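GTP-binding protein (Thermus thermophilus, PDB 2DBY) binds guanine nucleotide, here GDP, as a member of the YchF/OLA1 subfamily of Obg GTPases, and probably hydrolyses ATP and associates with the ribosome. Local coordinates at residues 15-23 / 243-251. Residues are numbered along the deposited sequence; the frame is centred on the assembly and turned at random.
With GDP (guanosine-5'-diphosphate), chain B.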
# COMPACT_ATOMS: atom_id res chain seq x y z
N SER A 15 7.66 -1.86 17.78
CA SER A 15 6.51 -1.78 18.68
C SER A 15 6.16 -0.32 18.94
O SER A 15 5.00 0.00 19.12
CB SER A 15 6.79 -2.49 20.00
OG SER A 15 7.92 -1.93 20.63
N THR A 16 7.17 0.54 18.93
CA THR A 16 6.95 1.97 19.14
C THR A 16 6.14 2.49 17.96
O THR A 16 5.16 3.22 18.15
CB THR A 16 8.28 2.71 19.23
OG1 THR A 16 8.99 2.24 20.39
CG2 THR A 16 8.06 4.23 19.35
N LEU A 17 6.53 2.10 16.75
CA LEU A 17 5.80 2.52 15.57
C LEU A 17 4.39 1.99 15.67
O LEU A 17 3.45 2.65 15.26
CB LEU A 17 6.46 1.99 14.29
CG LEU A 17 5.79 2.45 12.99
CD1 LEU A 17 5.82 3.98 12.82
CD2 LEU A 17 6.54 1.78 11.82
N PHE A 18 4.22 0.77 16.19
CA PHE A 18 2.85 0.31 16.33
C PHE A 18 2.05 0.99 17.44
O PHE A 18 0.82 0.94 17.40
CB PHE A 18 2.77 -1.18 16.49
CG PHE A 18 2.61 -1.86 15.20
CD1 PHE A 18 3.73 -2.31 14.50
CD2 PHE A 18 1.36 -1.93 14.61
CE1 PHE A 18 3.61 -2.82 13.21
CE2 PHE A 18 1.22 -2.43 13.32
CZ PHE A 18 2.36 -2.88 12.62
N ASN A 19 2.69 1.63 18.40
CA ASN A 19 1.89 2.37 19.40
C ASN A 19 1.20 3.46 18.59
O ASN A 19 0.02 3.75 18.76
CB ASN A 19 2.74 3.07 20.48
CG ASN A 19 3.40 2.11 21.43
OD1 ASN A 19 2.86 1.04 21.71
ND2 ASN A 19 4.57 2.49 21.95
N ALA A 20 1.97 4.07 17.70
CA ALA A 20 1.43 5.15 16.87
C ALA A 20 0.33 4.68 15.93
O ALA A 20 -0.71 5.34 15.77
CB ALA A 20 2.56 5.80 16.09
N LEU A 21 0.55 3.54 15.29
CA LEU A 21 -0.41 3.01 14.36
C LEU A 21 -1.70 2.61 15.07
O LEU A 21 -2.79 2.86 14.56
CB LEU A 21 0.20 1.80 13.64
CG LEU A 21 1.27 2.19 12.62
CD1 LEU A 21 2.07 0.96 12.17
CD2 LEU A 21 0.59 2.85 11.41
N THR A 22 -1.59 2.01 16.26
CA THR A 22 -2.83 1.62 16.94
C THR A 22 -3.61 2.86 17.38
O THR A 22 -4.84 2.87 17.35
CB THR A 22 -2.53 0.66 18.11
OG1 THR A 22 -1.94 -0.54 17.56
CG2 THR A 22 -3.83 0.25 18.85
N ARG A 23 -2.91 3.92 17.77
CA ARG A 23 -3.63 5.15 18.12
C ARG A 23 -4.33 5.71 16.86
O ARG A 23 -5.51 6.09 16.89
CB ARG A 23 -2.66 6.20 18.69
CG ARG A 23 -2.17 5.85 20.08
CD ARG A 23 -1.10 6.85 20.52
NE ARG A 23 -0.67 6.69 21.91
CZ ARG A 23 -1.36 7.15 22.96
NH1 ARG A 23 -2.52 7.78 22.77
NH2 ARG A 23 -0.86 7.02 24.19
N ALA A 243 10.03 6.66 14.78
CA ALA A 243 8.93 5.96 15.44
C ALA A 243 8.58 6.64 16.75
O ALA A 243 7.41 6.77 17.10
CB ALA A 243 9.33 4.49 15.72
N ARG A 244 9.59 7.03 17.50
CA ARG A 244 9.30 7.69 18.77
C ARG A 244 8.51 8.97 18.56
O ARG A 244 7.54 9.24 19.28
CB ARG A 244 10.59 8.00 19.52
CG ARG A 244 10.34 8.68 20.85
CD ARG A 244 11.59 8.74 21.70
NE ARG A 244 11.38 9.59 22.87
CZ ARG A 244 12.31 9.84 23.78
NH1 ARG A 244 13.52 9.30 23.65
NH2 ARG A 244 12.04 10.64 24.81
N LEU A 245 8.92 9.78 17.60
CA LEU A 245 8.21 11.02 17.33
C LEU A 245 6.77 10.73 16.90
O LEU A 245 5.83 11.40 17.32
CB LEU A 245 8.90 11.82 16.22
CG LEU A 245 8.20 13.13 15.84
CD1 LEU A 245 8.21 14.08 17.04
CD2 LEU A 245 8.95 13.77 14.67
N GLU A 246 6.58 9.72 16.05
CA GLU A 246 5.23 9.41 15.62
C GLU A 246 4.35 9.01 16.79
O GLU A 246 3.17 9.38 16.84
CB GLU A 246 5.23 8.29 14.57
CG GLU A 246 5.91 8.71 13.27
CD GLU A 246 5.32 9.99 12.69
OE1 GLU A 246 6.09 10.93 12.40
OE2 GLU A 246 4.08 10.04 12.53
N ALA A 247 4.89 8.24 17.72
CA ALA A 247 4.08 7.82 18.86
C ALA A 247 3.69 9.04 19.70
O ALA A 247 2.55 9.12 20.19
CB ALA A 247 4.86 6.84 19.71
N GLU A 248 4.62 9.97 19.86
CA GLU A 248 4.34 11.19 20.64
C GLU A 248 3.28 12.06 19.94
O GLU A 248 2.32 12.51 20.56
CB GLU A 248 5.62 12.00 20.84
CG GLU A 248 6.63 11.25 21.71
CD GLU A 248 8.02 11.85 21.68
OE1 GLU A 248 8.27 12.73 20.83
OE2 GLU A 248 8.87 11.42 22.50
N LEU A 249 3.43 12.27 18.63
CA LEU A 249 2.45 13.06 17.89
C LEU A 249 1.04 12.45 17.86
O LEU A 249 0.05 13.18 17.89
CB LEU A 249 2.92 13.27 16.44
CG LEU A 249 4.18 14.12 16.26
CD1 LEU A 249 4.71 13.95 14.84
CD2 LEU A 249 3.84 15.60 16.52
N ALA A 250 0.96 11.12 17.80
CA ALA A 250 -0.32 10.41 17.73
C ALA A 250 -1.15 10.59 18.99
O ALA A 250 -2.34 10.34 18.98
CB ALA A 250 -0.08 8.92 17.46
N GLU A 251 -0.51 10.99 20.08
CA GLU A 251 -1.23 11.21 21.34
C GLU A 251 -1.96 12.55 21.31
O GLU A 251 -2.89 12.79 22.10
CB GLU A 251 -0.22 11.19 22.49
CG GLU A 251 -0.82 11.01 23.84
CD GLU A 251 0.22 10.96 24.93
OE1 GLU A 251 1.29 10.34 24.73
OE2 GLU A 251 -0.04 11.53 26.01
PB GDP B . 11.05 -3.49 18.65
O1B GDP B . 11.88 -4.52 19.40
O2B GDP B . 11.41 -3.46 17.07
O3B GDP B . 9.58 -3.34 19.05
O3A GDP B . 11.70 -2.08 19.17
PA GDP B . 11.12 -0.99 20.21
O1A GDP B . 9.85 -0.45 19.72
O2A GDP B . 10.90 -1.67 21.66
O5' GDP B . 12.19 0.22 20.33
C5' GDP B . 13.41 -0.28 20.87
C4' GDP B . 14.14 0.87 21.61
O4' GDP B . 14.45 2.01 20.71
C3' GDP B . 13.33 1.51 22.73
O3' GDP B . 13.76 1.80 24.06
C2' GDP B . 12.56 2.64 21.99
O2' GDP B . 12.29 3.66 22.97
C1' GDP B . 13.70 3.22 21.16
N9 GDP B . 13.23 3.94 19.94
C8 GDP B . 12.34 3.47 18.99
N7 GDP B . 12.16 4.36 18.05
C5 GDP B . 12.93 5.45 18.32
C6 GDP B . 13.16 6.70 17.67
O6 GDP B . 12.59 6.96 16.63
N1 GDP B . 14.03 7.61 18.23
C2 GDP B . 14.68 7.31 19.42
N2 GDP B . 15.55 8.22 19.96
N3 GDP B . 14.48 6.14 20.04
C4 GDP B . 13.62 5.19 19.54
O HOH W 1 -3.95 8.72 20.48
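Thr16, Ala20 and Arg23 meet Ala243, Ala247 and Ala250 where helices 15-23 and 243-250 run nearly parallel, their axes approaching to 7.7 Å and inclined by 26°. Alanines permit this closeness: the CA atoms of Ala20 and Ala247 lie 4.3 Å apart, and Ala20 CB rests 3.7 Å from Glu246 O. Thr16 has its methyl anti to the backbone N, which lays CG2 3.5 Å from Ala243 O, while OG1, beside that N, donates to GDP O1A at 2.9 Å. Cutting Thr16 back to an alanine removes both branches, which would probably cost GDP O1A this hydroxyl donor and leave a gap over Ala243 O where CG2 sat. Arg23, extended from CG to NE, passes Ala250 CB with its CD; Glu251 CG lies over one guanidinium face. The salt bridge from Arg23 NH2 to Glu251 OE1 is long, 4.0 Å, and purely electrostatic, the oxygen lying well off the guanidinium plane. A water at the guanidinium edge joins Arg23 NH1 to Ala250 O. Both N-terminal ends face the nucleotide: Ser15 N donates to GDP O3B, and Arg244 N makes a nearly straight hydrogen bond (169°) to GDP O6 at 3.1 Å. This pairs the P-loop helix with the guanine-recognising end of helix 243-250, as in G domains of the P-loop GTPase fold.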